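Local coordinates for protein ribonucleoside-diphosphate reductase (Pseudomonas aeruginosa, PDB 5IM3) that probably reduces ribonucleoside diphosphates to the deoxyribonucleotide precursors of DNA, under allosteric control by bound nucleotides such as dATP, at residues 383-388 and 404-409; 428-433 and 450-455. One frame throughout, in Å; residues are numbered along the deposited sequence.

Overall arrangement
Both contacts lie in the barrel domain of the reductase, at the same mixed sheet, in which strands 401-405 and 450-455 are parallel neighbours. Interaction 1 joins helix 382-395 to the turn that follows strand 401-405; only interaction 2 seats a helix, 427-440, on a strand, 450-455. Their centres are 9 Å apart, and the ring of Trp406 packs against Val433, linking one contact to the other. All the touching residues are buried and aliphatic or aromatic. The difference comes from position: Ile385 and Val409 of interaction 1 border a bound dATP, whereas the methyls that meet in interaction 2 stand back from it, the Leu430 side chain by about 11 Å, although Phe429 of the same helix reaches the pocket.

Interaction 1 of 2, residues 383-388 and 404-409. With DTP (2'-deoxyadenosine 5'-triphosphate), chain G.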
loop_
_atom_site.group_PDB
_atom_site.type_symbol
_atom_site.label_atom_id
_atom_site.label_comp_id
_atom_site.label_asym_id
_atom_site.label_seq_id
_atom_site.Cartn_x
_atom_site.Cartn_y
_atom_site.Cartn_z
ATOM N N SER A 383 4.364 -40.434 -28.808
ATOM C CA SER A 383 4.243 -41.784 -28.267
ATOM C C SER A 383 5.081 -41.943 -27.003
ATOM O O SER A 383 4.612 -42.493 -26.001
ATOM C CB SER A 383 4.656 -42.804 -29.325
ATOM O OG SER A 383 4.467 -44.128 -28.860
ATOM N N GLY A 384 6.321 -41.450 -27.027
ATOM C CA GLY A 384 7.169 -41.537 -25.852
ATOM C C GLY A 384 6.732 -40.614 -24.735
ATOM O O GLY A 384 6.935 -40.921 -23.557
ATOM N N ILE A 385 6.130 -39.475 -25.078
ATOM C CA ILE A 385 5.527 -38.630 -24.052
ATOM C C ILE A 385 4.460 -39.411 -23.299
ATOM O O ILE A 385 4.445 -39.445 -22.062
ATOM C CB ILE A 385 4.958 -37.346 -24.680
ATOM C CG1 ILE A 385 6.099 -36.376 -25.003
ATOM C CG2 ILE A 385 3.939 -36.680 -23.752
ATOM C CD1 ILE A 385 5.726 -35.295 -25.988
ATOM N N TYR A 386 3.560 -40.068 -24.033
ATOM C CA TYR A 386 2.489 -40.812 -23.385
ATOM C C TYR A 386 2.950 -42.169 -22.868
ATOM O O TYR A 386 2.260 -42.764 -22.031
ATOM C CB TYR A 386 1.300 -40.946 -24.343
ATOM C CG TYR A 386 0.397 -39.746 -24.190
ATOM C CD1 TYR A 386 0.662 -38.562 -24.865
ATOM C CD2 TYR A 386 -0.677 -39.772 -23.309
ATOM C CE1 TYR A 386 -0.141 -37.449 -24.695
ATOM C CE2 TYR A 386 -1.482 -38.668 -23.132
ATOM C CZ TYR A 386 -1.209 -37.506 -23.822
ATOM O OH TYR A 386 -2.015 -36.408 -23.642
ATOM N N GLY A 387 4.102 -42.659 -23.324
ATOM C CA GLY A 387 4.747 -43.757 -22.629
ATOM C C GLY A 387 5.293 -43.331 -21.281
ATOM O O GLY A 387 5.283 -44.114 -20.329
ATOM N N ALA A 388 5.751 -42.078 -21.176
ATOM C CA ALA A 388 6.234 -41.555 -19.902
ATOM C C ALA A 388 5.078 -41.277 -18.948
ATOM O O ALA A 388 5.202 -41.487 -17.733
ATOM C CB ALA A 388 7.052 -40.286 -20.138
ATOM N N ASN A 404 10.747 -36.150 -13.130
ATOM C CA ASN A 404 10.572 -36.186 -14.580
ATOM C C ASN A 404 11.403 -35.087 -15.224
ATOM O O ASN A 404 11.224 -33.905 -14.907
ATOM C CB ASN A 404 9.107 -35.994 -14.979
ATOM C CG ASN A 404 8.254 -37.209 -14.739
ATOM O OD1 ASN A 404 8.744 -38.294 -14.417
ATOM N ND2 ASN A 404 6.949 -37.033 -14.909
ATOM N N ASP A 405 12.274 -35.470 -16.156
ATOM C CA ASP A 405 13.009 -34.517 -16.981
ATOM C C ASP A 405 12.197 -34.217 -18.241
ATOM O O ASP A 405 12.110 -35.054 -19.146
ATOM C CB ASP A 405 14.384 -35.073 -17.340
ATOM C CG ASP A 405 15.004 -34.363 -18.528
ATOM O OD1 ASP A 405 14.832 -33.131 -18.640
ATOM O OD2 ASP A 405 15.657 -35.037 -19.354
ATOM N N TRP A 406 11.618 -33.021 -18.307
ATOM C CA TRP A 406 10.799 -32.613 -19.440
ATOM C C TRP A 406 11.542 -31.722 -20.424
ATOM O O TRP A 406 10.951 -31.292 -21.420
ATOM C CB TRP A 406 9.537 -31.909 -18.935
ATOM C CG TRP A 406 8.518 -32.901 -18.505
ATOM C CD1 TRP A 406 8.416 -33.499 -17.281
ATOM C CD2 TRP A 406 7.475 -33.457 -19.311
ATOM N NE1 TRP A 406 7.367 -34.385 -17.273
ATOM C CE2 TRP A 406 6.772 -34.377 -18.506
ATOM C CE3 TRP A 406 7.064 -33.265 -20.631
ATOM C CZ2 TRP A 406 5.680 -35.099 -18.982
ATOM C CZ3 TRP A 406 5.981 -33.983 -21.099
ATOM C CH2 TRP A 406 5.300 -34.887 -20.278
ATOM N N THR A 407 12.824 -31.465 -20.189
ATOM C CA THR A 407 13.588 -30.581 -21.063
ATOM C C THR A 407 13.577 -31.001 -22.530
ATOM O O THR A 407 13.512 -30.107 -23.391
ATOM C CB THR A 407 15.026 -30.489 -20.541
ATOM O OG1 THR A 407 15.022 -29.855 -19.255
ATOM C CG2 THR A 407 15.918 -29.699 -21.494
ATOM N N PRO A 408 13.652 -32.286 -22.891
ATOM C CA PRO A 408 13.761 -32.630 -24.322
ATOM C C PRO A 408 12.542 -32.255 -25.150
ATOM O O PRO A 408 12.656 -32.180 -26.381
ATOM C CB PRO A 408 13.972 -34.155 -24.306
ATOM C CG PRO A 408 14.465 -34.470 -22.932
ATOM C CD PRO A 408 13.795 -33.474 -22.031
ATOM N N VAL A 409 11.393 -32.012 -24.529
ATOM C CA VAL A 409 10.145 -31.810 -25.261
ATOM C C VAL A 409 10.106 -30.388 -25.813
ATOM O O VAL A 409 10.313 -29.418 -25.076
ATOM C CB VAL A 409 8.939 -32.099 -24.352
ATOM C CG1 VAL A 409 7.628 -31.799 -25.062
ATOM C CG2 VAL A 409 8.971 -33.551 -23.890
HETATM P PG DTP G . 9.507 -35.005 -35.929
HETATM O O1G DTP G . 8.761 -33.740 -36.187
HETATM O O2G DTP G . 10.698 -35.205 -36.866
HETATM O O3G DTP G . 10.022 -35.089 -34.492
HETATM P PB DTP G . 8.019 -37.305 -35.033
HETATM O O1B DTP G . 9.047 -37.525 -33.999
HETATM O O2B DTP G . 7.633 -38.622 -35.706
HETATM O O3B DTP G . 8.577 -36.284 -36.121
HETATM P PA DTP G . 6.278 -36.724 -32.892
HETATM O O1A DTP G . 7.376 -37.432 -32.257
HETATM O O2A DTP G . 5.028 -37.560 -32.741
HETATM O O3A DTP G . 6.704 -36.650 -34.418
HETATM O "O5'" DTP G . 6.086 -35.316 -32.206
HETATM C "C5'" DTP G . 7.200 -34.450 -31.907
HETATM C "C4'" DTP G . 6.769 -33.390 -30.924
HETATM O "O4'" DTP G . 5.555 -32.765 -31.395
HETATM C "C3'" DTP G . 6.487 -33.882 -29.503
HETATM O "O3'" DTP G . 6.991 -32.951 -28.546
HETATM C "C2'" DTP G . 4.966 -33.945 -29.447
HETATM C "C1'" DTP G . 4.541 -32.848 -30.407
HETATM N N9 DTP G . 3.278 -33.111 -31.082
HETATM C C8 DTP G . 3.100 -33.913 -32.178
HETATM N N7 DTP G . 1.850 -34.029 -32.559
HETATM C C5 DTP G . 1.157 -33.236 -31.656
HETATM C C6 DTP G . -0.208 -32.923 -31.523
HETATM N N6 DTP G . -1.160 -33.392 -32.333
HETATM N N1 DTP G . -0.565 -32.092 -30.520
HETATM C C2 DTP G . 0.385 -31.610 -29.714
HETATM N N3 DTP G . 1.701 -31.837 -29.738
HETATM C C4 DTP G . 2.025 -32.664 -30.742
#
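Ile385 carries this contact from the helix side, sending each of its two branches to a different partner on segment 404-409. Ile385 CG2, anti to the backbone N, meets Trp406 CH2 at 4.1 Å, coming at the six-membered ring obliquely while the two side chains cross at about a right angle. The other branch runs to Val409: Ile385 CG1 is 4.2 Å from Val409 CG2, and Ile385 CD1 is 4.1 Å from Val409 CG1. This is the close-packed part, and helix 427-440 continues it, with Phe429, Leu430 and Val433 touching Trp406.

The segments belong to a beta-alpha-beta unit, strand 373-377, helix 382-395 and strand 401-405, within the ten-stranded barrel of the reductase. Trp406 to Val409 form a type I turn just past the strand; an Asx turn, in which Asp405 OD1 accepts from Thr407 N at 3.0 Å, leads the chain into it.

On its looser side the contact borders the nucleotide. Ile385 CD1 and Val409 CG1 each come to 3.7 Å of the dATP O3', making an apolar border to the deoxyribose, and Ile385 CD1 also approaches C2' at 3.8 Å. Asp380 and Arg410, with Lys397 and Val440 of the second subunit, hydrogen-bond the nucleotide, so the pocket spans the subunit interface, consistent with the specificity site of class I reductases. On the same helix, Ser383 and Tyr386 bond to His390 and Thr436 of that subunit.

Interaction 2 of 2, residues 428-433 and 450-455; sequences PFLKVV and VCAYLE
Leu430 has CG anti to the carbonyl carbon (chi1 -67°); its CD1 extends away from CA, and the second methyl, Leu430 CD2, comes to 3.9 Å from Ala452 CB. One helical turn on, Val433 CG1 lies 4.0 Å from Val450 CG1. Val450 answers from the strand with an unusual torsion: at 53° its CG1 sits between the backbone N and the carbonyl carbon, while CG2 is the methyl opposite N. The two valines meet obliquely, one methyl of each making the closest touch.

The spacing illustrates how a helix docks on a parallel strand of the ten-stranded alpha-beta barrel. Residues three apart on the helix, Leu430 and Val433, face residues two apart on the strand, Ala452 and Val450, whereas Cys451 between them points away. No polar group takes part in the touching.

Around this pair of contacts, Phe464 of helix 461-465 also touches Leu430, and Ala439 and Asp435 of the second subunit pack on Phe429 and Val432. Helix 382-395 meets the flank of helix 427-440 through Ile385, Tyr386 and Ile389, while strand 450-455 runs parallel between strands 401-405 and 482-487.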
loop_
_atom_site.group_PDB
_atom_site.type_symbol
_atom_site.label_atom_id
_atom_site.label_comp_id
_atom_site.label_asym_id
_atom_site.label_seq_id
_atom_site.Cartn_x
_atom_site.Cartn_y
_atom_site.Cartn_z
ATOM N N PRO A 428 0.851 -28.050 -21.637
ATOM C CA PRO A 428 -0.348 -28.888 -21.803
ATOM C C PRO A 428 -0.112 -30.351 -21.473
ATOM O O PRO A 428 -1.037 -31.035 -21.017
ATOM C CB PRO A 428 -0.708 -28.701 -23.281
ATOM C CG PRO A 428 -0.160 -27.391 -23.635
ATOM C CD PRO A 428 1.118 -27.248 -22.843
ATOM N N PHE A 429 1.103 -30.854 -21.703
ATOM C CA PHE A 429 1.437 -32.207 -21.284
ATOM C C PHE A 429 1.635 -32.297 -19.771
ATOM O O PHE A 429 1.230 -33.275 -19.141
ATOM C CB PHE A 429 2.671 -32.682 -22.038
ATOM C CG PHE A 429 2.452 -32.805 -23.519
ATOM C CD1 PHE A 429 1.453 -33.617 -24.007
ATOM C CD2 PHE A 429 3.228 -32.102 -24.417
ATOM C CE1 PHE A 429 1.233 -33.735 -25.359
ATOM C CE2 PHE A 429 3.012 -32.216 -25.776
ATOM C CZ PHE A 429 2.015 -33.034 -26.246
ATOM N N LEU A 430 2.249 -31.278 -19.169
ATOM C CA LEU A 430 2.383 -31.285 -17.717
ATOM C C LEU A 430 1.028 -31.292 -17.037
ATOM O O LEU A 430 0.882 -31.836 -15.943
ATOM C CB LEU A 430 3.204 -30.085 -17.251
ATOM C CG LEU A 430 4.664 -30.150 -17.685
ATOM C CD1 LEU A 430 5.387 -28.873 -17.285
ATOM C CD2 LEU A 430 5.349 -31.366 -17.079
ATOM N N LYS A 431 0.018 -30.713 -17.685
ATOM C CA LYS A 431 -1.331 -30.792 -17.150
ATOM C C LYS A 431 -1.824 -32.233 -17.112
ATOM O O LYS A 431 -2.543 -32.627 -16.192
ATOM C CB LYS A 431 -2.272 -29.921 -17.978
ATOM C CG LYS A 431 -3.727 -30.034 -17.558
ATOM C CD LYS A 431 -3.973 -29.334 -16.227
ATOM C CE LYS A 431 -3.982 -27.826 -16.406
ATOM N NZ LYS A 431 -4.517 -27.151 -15.202
ATOM N N VAL A 432 -1.463 -33.025 -18.125
ATOM C CA VAL A 432 -1.804 -34.444 -18.107
ATOM C C VAL A 432 -1.080 -35.145 -16.960
ATOM O O VAL A 432 -1.655 -35.978 -16.262
ATOM C CB VAL A 432 -1.471 -35.090 -19.463
ATOM C CG1 VAL A 432 -1.804 -36.577 -19.448
ATOM C CG2 VAL A 432 -2.229 -34.379 -20.593
ATOM N N VAL A 433 0.196 -34.817 -16.754
ATOM C CA VAL A 433 0.939 -35.346 -15.609
ATOM C C VAL A 433 0.225 -34.983 -14.318
ATOM O O VAL A 433 -0.018 -35.829 -13.453
ATOM C CB VAL A 433 2.383 -34.811 -15.615
ATOM C CG1 VAL A 433 3.099 -35.190 -14.322
ATOM C CG2 VAL A 433 3.137 -35.323 -16.827
ATOM N N VAL A 450 5.015 -36.057 -7.813
ATOM C CA VAL A 450 5.906 -36.004 -8.967
ATOM C C VAL A 450 6.476 -34.594 -9.072
ATOM O O VAL A 450 5.812 -33.611 -8.735
ATOM C CB VAL A 450 5.165 -36.411 -10.266
ATOM C CG1 VAL A 450 3.904 -35.590 -10.438
ATOM C CG2 VAL A 450 6.069 -36.276 -11.486
ATOM N N CYS A 451 7.726 -34.497 -9.525
ATOM C CA CYS A 451 8.397 -33.215 -9.719
ATOM C C CYS A 451 8.904 -33.137 -11.150
ATOM O O CYS A 451 9.680 -33.994 -11.580
ATOM C CB CYS A 451 9.561 -33.032 -8.739
ATOM S SG CYS A 451 10.427 -31.443 -8.909
ATOM N N ALA A 452 8.483 -32.103 -11.876
ATOM C CA ALA A 452 8.937 -31.882 -13.242
ATOM C C ALA A 452 10.131 -30.934 -13.261
ATOM O O ALA A 452 10.142 -29.914 -12.566
ATOM C CB ALA A 452 7.804 -31.316 -14.101
ATOM N N TYR A 453 11.139 -31.284 -14.057
ATOM C CA TYR A 453 12.356 -30.498 -14.201
ATOM C C TYR A 453 12.427 -29.890 -15.597
ATOM O O TYR A 453 12.061 -30.536 -16.584
ATOM C CB TYR A 453 13.597 -31.359 -13.961
ATOM C CG TYR A 453 13.877 -31.681 -12.513
ATOM C CD1 TYR A 453 13.154 -32.664 -11.848
ATOM C CD2 TYR A 453 14.893 -31.036 -11.825
ATOM C CE1 TYR A 453 13.419 -32.974 -10.529
ATOM C CE2 TYR A 453 15.164 -31.339 -10.503
ATOM C CZ TYR A 453 14.421 -32.310 -9.862
ATOM O OH TYR A 453 14.681 -32.620 -8.550
ATOM N N LEU A 454 12.910 -28.652 -15.678
ATOM C CA LEU A 454 13.097 -27.984 -16.960
ATOM C C LEU A 454 14.382 -27.168 -16.929
ATOM O O LEU A 454 14.661 -26.475 -15.949
ATOM C CB LEU A 454 11.913 -27.076 -17.297
ATOM C CG LEU A 454 11.790 -26.718 -18.776
ATOM C CD1 LEU A 454 11.327 -27.926 -19.578
ATOM C CD2 LEU A 454 10.847 -25.542 -18.970
ATOM N N GLU A 455 15.157 -27.254 -18.006
ATOM C CA GLU A 455 16.424 -26.545 -18.093
ATOM C C GLU A 455 16.183 -25.072 -18.427
ATOM O O GLU A 455 15.190 -24.713 -19.068
ATOM C CB GLU A 455 17.324 -27.205 -19.140
ATOM C CG GLU A 455 18.809 -26.925 -18.967
ATOM C CD GLU A 455 19.684 -27.945 -19.670
ATOM O OE1 GLU A 455 19.285 -29.130 -19.746
ATOM O OE2 GLU A 455 20.775 -27.568 -20.143
#